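Local coordinates for protein catalase-3 (Neurospora crassa, PDB 6NSW) that breaks hydrogen peroxide down into water and oxygen with the help of haem, probably protecting the fungal cell from its toxic effects, at residues 120-125 with 372-377; 308-313 with 342-347; 487-492 with 554-559; 520-525 with 539-544. All blocks are in the same frame, centred on the assembly; numbering follows the deposited sequence.

Contact 1: residues 120-125 with 372-377; sequences NITAAS and RGVDFT
Thr122 OG1 is held by two backbone groups at once: it donates to Gly373 O at 2.8 Å and accepts from Ala124 N at 3.0 Å. The second bond, with an N-H...O angle of 160°, closes an ST turn in the long loop between strands 105-114 and 133-141 of the catalase beta-barrel. The first ties that turn to the residue just before the short strand 374-375, and it is the sole direct hydrogen bond between the two segments. The hydroxyl approaches Gly373 O from above the carbonyl plane, 45° out of it, with OG1 placed there by a chi1 of 176° that sets it anti to the backbone N. A valine in place of Thr122 would probably leave the Ala124 N-H without its mate and take away the bond to Gly373 O.

Gly373 packs against this turn, its CA 3.7 Å from Ala123 N, and a beta carbon there would collide with the backbone of Ala123 and Ala124. Val254 of strand 251-254 makes backbone hydrogen bonds to both Ala123 and Gly373, which ties both segments to the same strand. The side chain of Arg372 runs out extended past Ala123 CB; its guanidinium bonds to Gly454 O and Gln449 O and forms a salt bridge with Glu256. The carbonyl of Arg372 receives a CA-H...O contact, its O lying 3.2 Å from Ala124 CA. The same oxygen accepts from a water at 2.8 Å, which in turn takes the N-H of Ser125 at 3.0 Å.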
loop_
_atom_site.group_PDB
_atom_site.type_symbol
_atom_site.label_atom_id
_atom_site.label_comp_id
_atom_site.label_asym_id
_atom_site.label_seq_id
_atom_site.Cartn_x
_atom_site.Cartn_y
_atom_site.Cartn_z
ATOM N N ASN A 120 22.467 38.196 12.002
ATOM C CA ASN A 120 21.847 39.502 11.812
ATOM C C ASN A 120 20.634 39.455 10.891
ATOM O O ASN A 120 19.870 40.425 10.849
ATOM C CB ASN A 120 22.877 40.483 11.252
ATOM C CG ASN A 120 23.643 39.907 10.076
ATOM O OD1 ASN A 120 24.222 38.823 10.168
ATOM N ND2 ASN A 120 23.647 40.627 8.961
ATOM N N ILE A 121 20.447 38.367 10.145
ATOM C CA ILE A 121 19.299 38.252 9.250
ATOM C C ILE A 121 18.490 36.987 9.471
ATOM O O ILE A 121 17.302 36.950 9.101
ATOM C CB ILE A 121 19.747 38.345 7.774
ATOM C CG1 ILE A 121 20.850 37.325 7.479
ATOM C CG2 ILE A 121 20.213 39.758 7.448
ATOM C CD1 ILE A 121 21.114 37.126 6.001
ATOM N N THR A 122 19.049 35.937 10.065
ATOM C CA THR A 122 18.297 34.710 10.282
ATOM C C THR A 122 18.836 33.993 11.510
ATOM O O THR A 122 20.043 34.003 11.767
ATOM C CB THR A 122 18.363 33.786 9.059
ATOM O OG1 THR A 122 17.684 32.560 9.347
ATOM C CG2 THR A 122 19.811 33.487 8.683
ATOM N N ALA A 123 17.930 33.382 12.268
ATOM C CA ALA A 123 18.314 32.500 13.360
ATOM C C ALA A 123 18.671 31.101 12.881
ATOM O O ALA A 123 18.989 30.245 13.714
ATOM C CB ALA A 123 17.190 32.418 14.397
ATOM N N ALA A 124 18.629 30.857 11.569
ATOM C CA ALA A 124 18.913 29.535 11.023
ATOM C C ALA A 124 20.307 29.078 11.431
ATOM O O ALA A 124 21.301 29.755 11.150
ATOM C CB ALA A 124 18.779 29.554 9.501
ATOM N N SER A 125 20.369 27.920 12.088
ATOM C CA SER A 125 21.626 27.450 12.661
ATOM C C SER A 125 22.692 27.237 11.594
ATOM O O SER A 125 23.854 27.615 11.785
ATOM C CB SER A 125 21.388 26.162 13.445
ATOM O OG SER A 125 22.614 25.563 13.825
ATOM N N ARG A 372 13.885 26.767 12.359
ATOM C CA ARG A 372 13.908 28.050 13.048
ATOM C C ARG A 372 14.801 29.029 12.297
ATOM O O ARG A 372 15.923 28.690 11.906
ATOM C CB ARG A 372 14.405 27.856 14.482
ATOM C CG ARG A 372 14.527 29.122 15.318
ATOM C CD ARG A 372 15.002 28.778 16.726
ATOM N NE ARG A 372 15.281 29.958 17.543
ATOM C CZ ARG A 372 14.469 30.421 18.490
ATOM N NH1 ARG A 372 13.321 29.808 18.740
ATOM N NH2 ARG A 372 14.806 31.498 19.189
ATOM N N GLY A 373 14.294 30.241 12.082
ATOM C CA GLY A 373 14.998 31.259 11.330
ATOM C C GLY A 373 14.478 31.480 9.925
ATOM O O GLY A 373 14.896 32.445 9.272
ATOM N N VAL A 374 13.588 30.617 9.442
ATOM C CA VAL A 374 12.991 30.744 8.120
ATOM C C VAL A 374 11.485 30.586 8.273
ATOM O O VAL A 374 11.020 29.809 9.115
ATOM C CB VAL A 374 13.561 29.695 7.135
ATOM C CG1 VAL A 374 12.889 29.798 5.771
ATOM C CG2 VAL A 374 15.076 29.841 7.000
ATOM N N ASP A 375 10.723 31.329 7.474
ATOM C CA ASP A 375 9.270 31.238 7.506
ATOM C C ASP A 375 8.722 31.362 6.093
ATOM O O ASP A 375 9.416 31.796 5.169
ATOM C CB ASP A 375 8.650 32.311 8.412
ATOM C CG ASP A 375 7.205 32.009 8.769
ATOM O OD1 ASP A 375 6.771 30.850 8.587
ATOM O OD2 ASP A 375 6.503 32.933 9.230
ATOM N N PHE A 376 7.459 30.970 5.937
ATOM C CA PHE A 376 6.778 31.029 4.656
ATOM C C PHE A 376 6.216 32.428 4.410
ATOM O O PHE A 376 6.272 33.316 5.266
ATOM C CB PHE A 376 5.649 30.000 4.601
ATOM C CG PHE A 376 6.052 28.624 5.054
ATOM C CD1 PHE A 376 6.926 27.861 4.298
ATOM C CD2 PHE A 376 5.547 28.092 6.233
ATOM C CE1 PHE A 376 7.297 26.594 4.712
ATOM C CE2 PHE A 376 5.914 26.825 6.653
ATOM C CZ PHE A 376 6.790 26.076 5.892
ATOM N N THR A 377 5.671 32.619 3.211
ATOM C CA THR A 377 4.906 33.809 2.876
ATOM C C THR A 377 3.562 33.379 2.312
ATOM O O THR A 377 3.317 32.198 2.050
ATOM C CB THR A 377 5.629 34.710 1.861
ATOM O OG1 THR A 377 5.821 34.000 0.632
ATOM C CG2 THR A 377 6.975 35.174 2.402
HETATM O O HOH W 1 17.685 26.638 12.519
#

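Contact 2: residues 308-313 with 342-347; sequences WELAVQ and QVLGEM
Val312 and Leu344 form the apolar centre of this antiparallel strand pair of the catalase beta-barrel, their side chains crossing at about a right angle with Val312 CG1 3.6 Å from Leu344 CD1. Leu310 adds CD2 to the same patch, 4.4 Å from Leu344 CD1. Farther along, on the face shared with Leu310 and Val312, Met347 is bent at its last torsion (chi3 65°), and its CE methyl comes within 4.4 Å of Trp308 CE3. The indole is held from elsewhere as well: NE1 donates to Met243 O, Phe159 meets the indole edge-to-face, and the ring of Phe140 meets it with the planes inclined.

The backbones are joined by six hydrogen bonds, which do not keep one register. Leu344 and Gly345 both face Leu310, a classic beta bulge: Leu344 N donates to Leu310 O at 2.7 Å, while Leu310 N donates to Gly345 O at 2.8 Å from above that carbonyl's plane. The bulge shifts the pairing by one residue, so that Ala311 sits opposite Val343. Leu344 O, at the bulge, accepts from Trp118 NE1.

On the other face lies the polar edge. Val343 CG1 packs against the carboxylate of Glu309, 3.9 Å from its CD. Glu346 has CG anti to its backbone N (chi1 -166°), which lays the chain over Trp308 O and carries its OE1 to 3.4 Å from Glu309 CG. A long, weak ion pair from Glu309 OE1 to Lys270 NZ may ease the repulsion between the two carboxylates, whose planes are 41° apart, with Glu309 OE2 3.8 Å from Glu346 OE1.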
loop_
_atom_site.group_PDB
_atom_site.type_symbol
_atom_site.label_atom_id
_atom_site.label_comp_id
_atom_site.label_asym_id
_atom_site.label_seq_id
_atom_site.Cartn_x
_atom_site.Cartn_y
_atom_site.Cartn_z
ATOM N N TRP A 308 28.263 25.586 -6.246
ATOM C CA TRP A 308 27.341 26.703 -6.397
ATOM C C TRP A 308 27.450 27.575 -5.158
ATOM O O TRP A 308 27.601 27.061 -4.044
ATOM C CB TRP A 308 25.878 26.245 -6.546
ATOM C CG TRP A 308 25.563 25.455 -7.773
ATOM C CD1 TRP A 308 24.923 25.901 -8.895
ATOM C CD2 TRP A 308 25.833 24.066 -7.990
ATOM N NE1 TRP A 308 24.795 24.880 -9.804
ATOM C CE2 TRP A 308 25.347 23.742 -9.272
ATOM C CE3 TRP A 308 26.446 23.066 -7.228
ATOM C CZ2 TRP A 308 25.456 22.460 -9.810
ATOM C CZ3 TRP A 308 26.555 21.794 -7.764
ATOM C CH2 TRP A 308 26.062 21.503 -9.041
ATOM N N GLU A 309 27.358 28.886 -5.341
ATOM C CA GLU A 309 27.287 29.791 -4.206
ATOM C C GLU A 309 25.831 30.086 -3.870
ATOM O O GLU A 309 25.002 30.294 -4.761
ATOM C CB GLU A 309 28.049 31.085 -4.490
ATOM C CG GLU A 309 29.552 30.949 -4.285
ATOM C CD GLU A 309 30.314 32.222 -4.592
ATOM O OE1 GLU A 309 29.837 33.013 -5.433
ATOM O OE2 GLU A 309 31.395 32.428 -4.000
ATOM N N LEU A 310 25.519 30.073 -2.577
ATOM C CA LEU A 310 24.186 30.416 -2.104
ATOM C C LEU A 310 24.109 31.927 -1.925
ATOM O O LEU A 310 24.888 32.507 -1.162
ATOM C CB LEU A 310 23.864 29.695 -0.796
ATOM C CG LEU A 310 22.534 30.072 -0.134
ATOM C CD1 LEU A 310 21.358 29.676 -1.015
ATOM C CD2 LEU A 310 22.412 29.436 1.245
ATOM N N ALA A 311 23.179 32.561 -2.633
ATOM C CA ALA A 311 23.020 34.006 -2.593
ATOM C C ALA A 311 21.558 34.350 -2.357
ATOM O O ALA A 311 20.657 33.595 -2.734
ATOM C CB ALA A 311 23.514 34.663 -3.888
ATOM N N VAL A 312 21.330 35.505 -1.733
ATOM C CA VAL A 312 19.987 35.959 -1.401
ATOM C C VAL A 312 19.775 37.375 -1.916
ATOM O O VAL A 312 20.713 38.173 -2.022
ATOM C CB VAL A 312 19.718 35.908 0.119
ATOM C CG1 VAL A 312 19.678 34.468 0.612
ATOM C CG2 VAL A 312 20.765 36.714 0.871
ATOM N N GLN A 313 18.526 37.675 -2.256
ATOM C CA GLN A 313 18.029 39.040 -2.335
ATOM C C GLN A 313 17.190 39.289 -1.091
ATOM O O GLN A 313 16.380 38.439 -0.706
ATOM C CB GLN A 313 17.191 39.262 -3.596
ATOM C CG GLN A 313 17.973 39.243 -4.903
ATOM C CD GLN A 313 17.062 39.206 -6.120
ATOM O OE1 GLN A 313 16.297 38.260 -6.311
ATOM N NE2 GLN A 313 17.132 40.246 -6.946
ATOM N N GLN A 342 23.472 38.721 -2.523
ATOM C CA GLN A 342 24.429 38.731 -1.423
ATOM C C GLN A 342 24.779 37.285 -1.096
ATOM O O GLN A 342 23.918 36.517 -0.655
ATOM C CB GLN A 342 23.852 39.454 -0.211
ATOM C CG GLN A 342 23.486 40.902 -0.486
ATOM C CD GLN A 342 22.898 41.595 0.727
ATOM O OE1 GLN A 342 23.557 41.730 1.757
ATOM N NE2 GLN A 342 21.652 42.040 0.609
ATOM N N VAL A 343 26.035 36.918 -1.318
ATOM C CA VAL A 343 26.471 35.536 -1.160
ATOM C C VAL A 343 26.596 35.214 0.323
ATOM O O VAL A 343 27.184 35.984 1.090
ATOM C CB VAL A 343 27.798 35.301 -1.898
ATOM C CG1 VAL A 343 28.245 33.848 -1.755
ATOM C CG2 VAL A 343 27.658 35.680 -3.365
ATOM N N LEU A 344 26.038 34.074 0.731
ATOM C CA LEU A 344 26.096 33.623 2.116
ATOM C C LEU A 344 27.040 32.453 2.334
ATOM O O LEU A 344 27.587 32.311 3.431
ATOM C CB LEU A 344 24.701 33.214 2.608
ATOM C CG LEU A 344 23.520 34.159 2.385
ATOM C CD1 LEU A 344 22.247 33.512 2.898
ATOM C CD2 LEU A 344 23.753 35.504 3.065
ATOM N N GLY A 345 27.235 31.618 1.321
ATOM C CA GLY A 345 28.071 30.443 1.461
ATOM C C GLY A 345 28.176 29.723 0.135
ATOM O O GLY A 345 27.710 30.214 -0.897
ATOM N N GLU A 346 28.786 28.542 0.172
ATOM C CA GLU A 346 29.001 27.772 -1.046
ATOM C C GLU A 346 28.758 26.292 -0.785
ATOM O O GLU A 346 29.103 25.771 0.278
ATOM C CB GLU A 346 30.416 27.983 -1.595
ATOM C CG GLU A 346 30.605 27.501 -3.023
ATOM C CD GLU A 346 32.000 27.767 -3.547
ATOM O OE1 GLU A 346 32.188 28.767 -4.270
ATOM O OE2 GLU A 346 32.913 26.977 -3.235
ATOM N N MET A 347 28.170 25.625 -1.773
ATOM C CA MET A 347 27.865 24.202 -1.724
ATOM C C MET A 347 28.728 23.462 -2.736
ATOM O O MET A 347 28.848 23.896 -3.884
ATOM C CB MET A 347 26.384 23.964 -2.027
ATOM C CG MET A 347 25.981 22.506 -2.085
ATOM S SD MET A 347 24.195 22.282 -2.113
ATOM C CE MET A 347 23.767 23.021 -3.680
#

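Contact 3: residues 487-492 with 554-559; sequences NSLTPV and RGVSIF
Ser488 and Val556 meet carbon to carbon, Ser488 CB standing only 3.3 Å from Val556 CG1, tighter than a usual van der Waals contact. Val556 brings that methyl forward because its chi1 of 85° sets CG1 between the backbone N and the carbonyl carbon; from there it also lies 3.6 Å from Ser488 O. Beside it Leu489 extends CD2 across the opposing backbone, 3.9 Å from Val556 O and 4.0 Å from Ser557 CA. Thr490 closes the row with its methyl, CG2 being 4.0 Å from Ser557 OG.

No hydrogen bond passes directly between the two segments; the polar ends look to neighbours. Ser488 OG, just after helix 480-487, bonds to Leu484 O and Thr553 N. Thr490 is the N-cap of helix 491-505, its OG1 taking the N-H of Glu493. The Glu493 carboxylate in turn reaches back to the facing loop, OE1 to Ser557 OG, which also bonds to Asn560 OD1, and OE2 to the backbone N of both Ile558 and Phe559.

The contact thus sets the turn between two helices of the helical region against the connection that runs on to strand 570-574, the first in chain order of the parallel sheet in the C-terminal domain of long catalases. Its chemistry implies a division of labour: methyl and methylene carbons make the direct contact, while Glu493, in the first turn of a helix and accepting from two backbone N-H groups, supplies the polar tie and is likely to be stabilised as a carboxylate.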
loop_
_atom_site.group_PDB
_atom_site.type_symbol
_atom_site.label_atom_id
_atom_site.label_comp_id
_atom_site.label_asym_id
_atom_site.label_seq_id
_atom_site.Cartn_x
_atom_site.Cartn_y
_atom_site.Cartn_z
ATOM N N ASN A 487 13.857 40.884 -23.749
ATOM C CA ASN A 487 14.688 42.049 -24.040
ATOM C C ASN A 487 16.127 41.846 -23.590
ATOM O O ASN A 487 17.046 42.441 -24.163
ATOM C CB ASN A 487 14.118 43.294 -23.357
ATOM C CG ASN A 487 12.864 43.822 -24.027
ATOM O OD1 ASN A 487 12.467 43.359 -25.097
ATOM N ND2 ASN A 487 12.235 44.807 -23.398
ATOM N N SER A 488 16.346 41.018 -22.573
ATOM C CA SER A 488 17.644 40.902 -21.926
ATOM C C SER A 488 18.498 39.769 -22.490
ATOM O O SER A 488 19.558 39.474 -21.927
ATOM C CB SER A 488 17.451 40.712 -20.422
ATOM O OG SER A 488 16.422 41.551 -19.925
ATOM N N LEU A 489 18.068 39.132 -23.571
ATOM C CA LEU A 489 18.837 38.086 -24.231
ATOM C C LEU A 489 19.563 38.655 -25.446
ATOM O O LEU A 489 19.165 39.673 -26.016
ATOM C CB LEU A 489 17.931 36.930 -24.661
ATOM C CG LEU A 489 17.121 36.227 -23.570
ATOM C CD1 LEU A 489 16.157 35.234 -24.194
ATOM C CD2 LEU A 489 18.036 35.533 -22.574
ATOM N N THR A 490 20.638 37.977 -25.844
ATOM C CA THR A 490 21.390 38.395 -27.015
ATOM C C THR A 490 20.591 38.104 -28.284
ATOM O O THR A 490 19.648 37.310 -28.263
ATOM C CB THR A 490 22.744 37.688 -27.064
ATOM O OG1 THR A 490 22.567 36.320 -27.455
ATOM C CG2 THR A 490 23.408 37.739 -25.712
ATOM N N PRO A 491 20.940 38.756 -29.402
ATOM C CA PRO A 491 20.179 38.538 -30.647
ATOM C C PRO A 491 20.039 37.078 -31.058
ATOM O O PRO A 491 18.940 36.656 -31.439
ATOM C CB PRO A 491 20.981 39.345 -31.674
ATOM C CG PRO A 491 21.559 40.456 -30.883
ATOM C CD PRO A 491 21.899 39.867 -29.539
ATOM N N VAL A 492 21.117 36.293 -31.001
ATOM C CA VAL A 492 21.008 34.885 -31.370
ATOM C C VAL A 492 20.301 34.098 -30.270
ATOM O O VAL A 492 19.567 33.140 -30.550
ATOM C CB VAL A 492 22.402 34.310 -31.692
ATOM C CG1 VAL A 492 22.323 32.816 -31.972
ATOM C CG2 VAL A 492 23.006 35.040 -32.884
ATOM N N ARG A 554 20.004 42.256 -15.946
ATOM C CA ARG A 554 21.176 41.395 -15.972
ATOM C C ARG A 554 20.893 40.049 -15.310
ATOM O O ARG A 554 19.929 39.884 -14.556
ATOM C CB ARG A 554 22.352 42.071 -15.262
ATOM C CG ARG A 554 22.339 41.888 -13.747
ATOM C CD ARG A 554 23.509 42.600 -13.075
ATOM N NE ARG A 554 23.286 42.792 -11.642
ATOM C CZ ARG A 554 23.236 43.978 -11.046
ATOM N NH1 ARG A 554 23.391 45.086 -11.759
ATOM N NH2 ARG A 554 23.028 44.060 -9.739
ATOM N N GLY A 555 21.781 39.091 -15.578
ATOM C CA GLY A 555 21.761 37.803 -14.927
ATOM C C GLY A 555 20.899 36.782 -15.609
ATOM O O GLY A 555 20.694 35.696 -15.056
ATOM N N VAL A 556 20.335 37.108 -16.767
ATOM C CA VAL A 556 19.256 36.310 -17.333
ATOM C C VAL A 556 19.710 35.561 -18.549
ATOM O O VAL A 556 19.084 34.552 -18.897
ATOM C CB VAL A 556 18.027 37.178 -17.692
ATOM C CG1 VAL A 556 18.168 37.794 -19.081
ATOM C CG2 VAL A 556 16.681 36.441 -17.533
ATOM N N SER A 557 20.813 35.979 -19.160
ATOM C CA SER A 557 21.340 35.403 -20.376
ATOM C C SER A 557 22.294 34.261 -20.046
ATOM O O SER A 557 22.795 34.127 -18.928
ATOM C CB SER A 557 22.043 36.489 -21.186
ATOM O OG SER A 557 22.858 35.931 -22.193
ATOM N N ILE A 558 22.529 33.428 -21.051
ATOM C CA ILE A 558 23.461 32.322 -20.954
ATOM C C ILE A 558 24.646 32.509 -21.890
ATOM O O ILE A 558 25.799 32.293 -21.494
ATOM C CB ILE A 558 22.747 30.984 -21.239
ATOM C CG1 ILE A 558 21.997 30.494 -19.997
ATOM C CG2 ILE A 558 23.727 29.932 -21.725
ATOM C CD1 ILE A 558 20.833 29.591 -20.327
ATOM N N PHE A 559 24.390 32.956 -23.113
ATOM C CA PHE A 559 25.382 32.963 -24.179
ATOM C C PHE A 559 26.167 34.266 -24.278
ATOM O O PHE A 559 27.051 34.366 -25.131
ATOM C CB PHE A 559 24.702 32.674 -25.519
ATOM C CG PHE A 559 24.102 31.298 -25.609
ATOM C CD1 PHE A 559 22.792 31.070 -25.219
ATOM C CD2 PHE A 559 24.846 30.235 -26.087
ATOM C CE1 PHE A 559 22.237 29.806 -25.303
ATOM C CE2 PHE A 559 24.297 28.969 -26.173
ATOM C CZ PHE A 559 22.992 28.755 -25.781
#

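Contact 4: residues 520-525 with 539-544; sequences QLNKIS and EAPQPD
Lys523 and Asp544 mark the closest backbone approach, CA to CA 5.8 Å, where the irregular chain after helix 526-536 crosses beside the C-terminal end of helix 511-524. These two consecutive helices are joined at Ser525, the N-cap of the second, and the chain that follows them packs against the end of the first.

Asn522 carries most of the contact. With CG anti to the backbone N (chi1 -168°) its amide points at segment 539-544, and ND2 donates to Gln542 O at 2.6 Å with an N-H...O angle of 152°. Pro541 CB lies 3.8 Å from Asn522 CG, the two side chains sliding past each other in opposite directions. The other end of the amide, OD1, accepts from Asn526 ND2, which fixes the rotation of the group. An alanine at Asn522 is likely to leave Gln542 O without this donor and to cost Asn526 ND2 one of its two acceptors, Pro541 O remaining.

Lys523 and Asp544 form a salt bridge, weak as a hydrogen bond, with NZ 3.3 Å from OD2. Tyr548 OH adds bonds to Asn522 O and Asp544 N. One water donates to Lys523 O at 3.0 Å and to Asp544 O at 2.6 Å.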
loop_
_atom_site.group_PDB
_atom_site.type_symbol
_atom_site.label_atom_id
_atom_site.label_comp_id
_atom_site.label_asym_id
_atom_site.label_seq_id
_atom_site.Cartn_x
_atom_site.Cartn_y
_atom_site.Cartn_z
ATOM N N GLN A 520 -1.620 35.705 -27.689
ATOM C CA GLN A 520 -0.934 35.845 -26.407
ATOM C C GLN A 520 0.500 36.327 -26.602
ATOM O O GLN A 520 0.955 37.250 -25.914
ATOM C CB GLN A 520 -0.952 34.516 -25.651
ATOM C CG GLN A 520 -2.283 34.151 -24.989
ATOM C CD GLN A 520 -2.970 35.329 -24.316
ATOM O OE1 GLN A 520 -2.372 36.035 -23.503
ATOM N NE2 GLN A 520 -4.240 35.532 -24.641
ATOM N N LEU A 521 1.232 35.695 -27.524
ATOM C CA LEU A 521 2.593 36.130 -27.825
ATOM C C LEU A 521 2.624 37.589 -28.257
ATOM O O LEU A 521 3.555 38.329 -27.913
ATOM C CB LEU A 521 3.201 35.245 -28.916
ATOM C CG LEU A 521 3.565 33.799 -28.574
ATOM C CD1 LEU A 521 4.184 33.108 -29.788
ATOM C CD2 LEU A 521 4.508 33.749 -27.385
ATOM N N ASN A 522 1.608 38.025 -29.006
ATOM C CA ASN A 522 1.596 39.392 -29.514
ATOM C C ASN A 522 1.508 40.412 -28.389
ATOM O O ASN A 522 1.966 41.547 -28.549
ATOM C CB ASN A 522 0.438 39.572 -30.496
ATOM C CG ASN A 522 0.533 40.866 -31.276
ATOM O OD1 ASN A 522 1.556 41.159 -31.896
ATOM N ND2 ASN A 522 -0.543 41.645 -31.264
ATOM N N LYS A 523 0.933 40.031 -27.245
ATOM C CA LYS A 523 0.895 40.932 -26.105
ATOM C C LYS A 523 2.248 41.039 -25.414
ATOM O O LYS A 523 2.489 42.001 -24.683
ATOM C CB LYS A 523 -0.172 40.477 -25.108
ATOM C CG LYS A 523 -1.547 40.309 -25.747
ATOM C CD LYS A 523 -2.676 40.416 -24.737
ATOM C CE LYS A 523 -4.035 40.215 -25.404
ATOM N NZ LYS A 523 -4.969 41.342 -25.122
ATOM N N ILE A 524 3.143 40.087 -25.648
ATOM C CA ILE A 524 4.506 40.191 -25.135
ATOM C C ILE A 524 5.348 41.088 -26.031
ATOM O O ILE A 524 6.023 42.015 -25.562
ATOM C CB ILE A 524 5.115 38.787 -25.013
ATOM C CG1 ILE A 524 4.651 38.124 -23.717
ATOM C CG2 ILE A 524 6.640 38.829 -25.097
ATOM C CD1 ILE A 524 4.827 36.614 -23.705
ATOM N N SER A 525 5.299 40.836 -27.340
ATOM C CA SER A 525 6.121 41.553 -28.309
ATOM C C SER A 525 5.530 41.311 -29.685
ATOM O O SER A 525 5.329 40.158 -30.074
ATOM C CB SER A 525 7.579 41.083 -28.253
ATOM O OG SER A 525 8.230 41.286 -29.496
ATOM N N GLU A 539 -1.175 34.965 -40.193
ATOM C CA GLU A 539 -0.961 36.369 -40.517
ATOM C C GLU A 539 -0.313 37.096 -39.346
ATOM O O GLU A 539 -0.725 36.928 -38.193
ATOM C CB GLU A 539 -2.285 37.035 -40.888
ATOM C CG GLU A 539 -2.137 38.446 -41.432
ATOM C CD GLU A 539 -3.468 39.150 -41.600
ATOM O OE1 GLU A 539 -3.467 40.359 -41.917
ATOM O OE2 GLU A 539 -4.517 38.495 -41.417
ATOM N N ALA A 540 0.705 37.903 -39.647
ATOM C CA ALA A 540 1.401 38.704 -38.648
ATOM C C ALA A 540 0.406 39.593 -37.911
ATOM O O ALA A 540 -0.192 40.488 -38.527
ATOM C CB ALA A 540 2.491 39.547 -39.310
ATOM N N PRO A 541 0.210 39.398 -36.610
ATOM C CA PRO A 541 -0.800 40.175 -35.884
ATOM C C PRO A 541 -0.416 41.643 -35.782
ATOM O O PRO A 541 0.741 42.034 -35.952
ATOM C CB PRO A 541 -0.838 39.518 -34.498
ATOM C CG PRO A 541 -0.083 38.223 -34.639
ATOM C CD PRO A 541 0.910 38.448 -35.731
ATOM N N GLN A 542 -1.425 42.461 -35.503
ATOM C CA GLN A 542 -1.208 43.890 -35.368
ATOM C C GLN A 542 -0.756 44.227 -33.952
ATOM O O GLN A 542 -1.130 43.541 -32.997
ATOM C CB GLN A 542 -2.486 44.652 -35.707
ATOM C CG GLN A 542 -3.031 44.315 -37.087
ATOM C CD GLN A 542 -4.408 44.891 -37.339
ATOM O OE1 GLN A 542 -4.802 45.880 -36.724
ATOM N NE2 GLN A 542 -5.150 44.271 -38.250
ATOM N N PRO A 543 0.063 45.270 -33.799
ATOM C CA PRO A 543 0.588 45.615 -32.472
ATOM C C PRO A 543 -0.516 45.772 -31.433
ATOM O O PRO A 543 -1.577 46.339 -31.708
ATOM C CB PRO A 543 1.312 46.942 -32.721
ATOM C CG PRO A 543 1.698 46.899 -34.168
ATOM C CD PRO A 543 0.593 46.151 -34.860
ATOM N N ASP A 544 -0.262 45.244 -30.227
ATOM C CA ASP A 544 -1.101 45.474 -29.045
ATOM C C ASP A 544 -0.147 45.926 -27.945
ATOM O O ASP A 544 0.407 45.101 -27.206
ATOM C CB ASP A 544 -1.903 44.218 -28.665
ATOM C CG ASP A 544 -2.792 44.438 -27.425
ATOM O OD1 ASP A 544 -2.610 45.423 -26.673
ATOM O OD2 ASP A 544 -3.690 43.585 -27.211
HETATM O O HOH W 2 0.550 44.280 -24.759
#

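How the contacts relate
Contacts 1 and 2 both reach one antiparallel sheet, the barrel that holds the haem. Contact 2 is nested inside the chain loop closed by contact 1, and the two touch where Ile121 CD1 packs 4.3 Å from Leu344 CD2. Contact 2 lies nearer the chemistry: the side chain of Met347 is about 12 Å from the haem, and that of Trp308 about 12 Å from the side chain of Asn175, predicted to be an active-site residue. Contacts 3 and 4 lie in the helical region beyond. Contact 4 is nested within the loop closed by contact 3, with nearest atoms about 6 Å apart. Contact 3 approaches the barrel, its nearest atoms about 8 Å from contact 2.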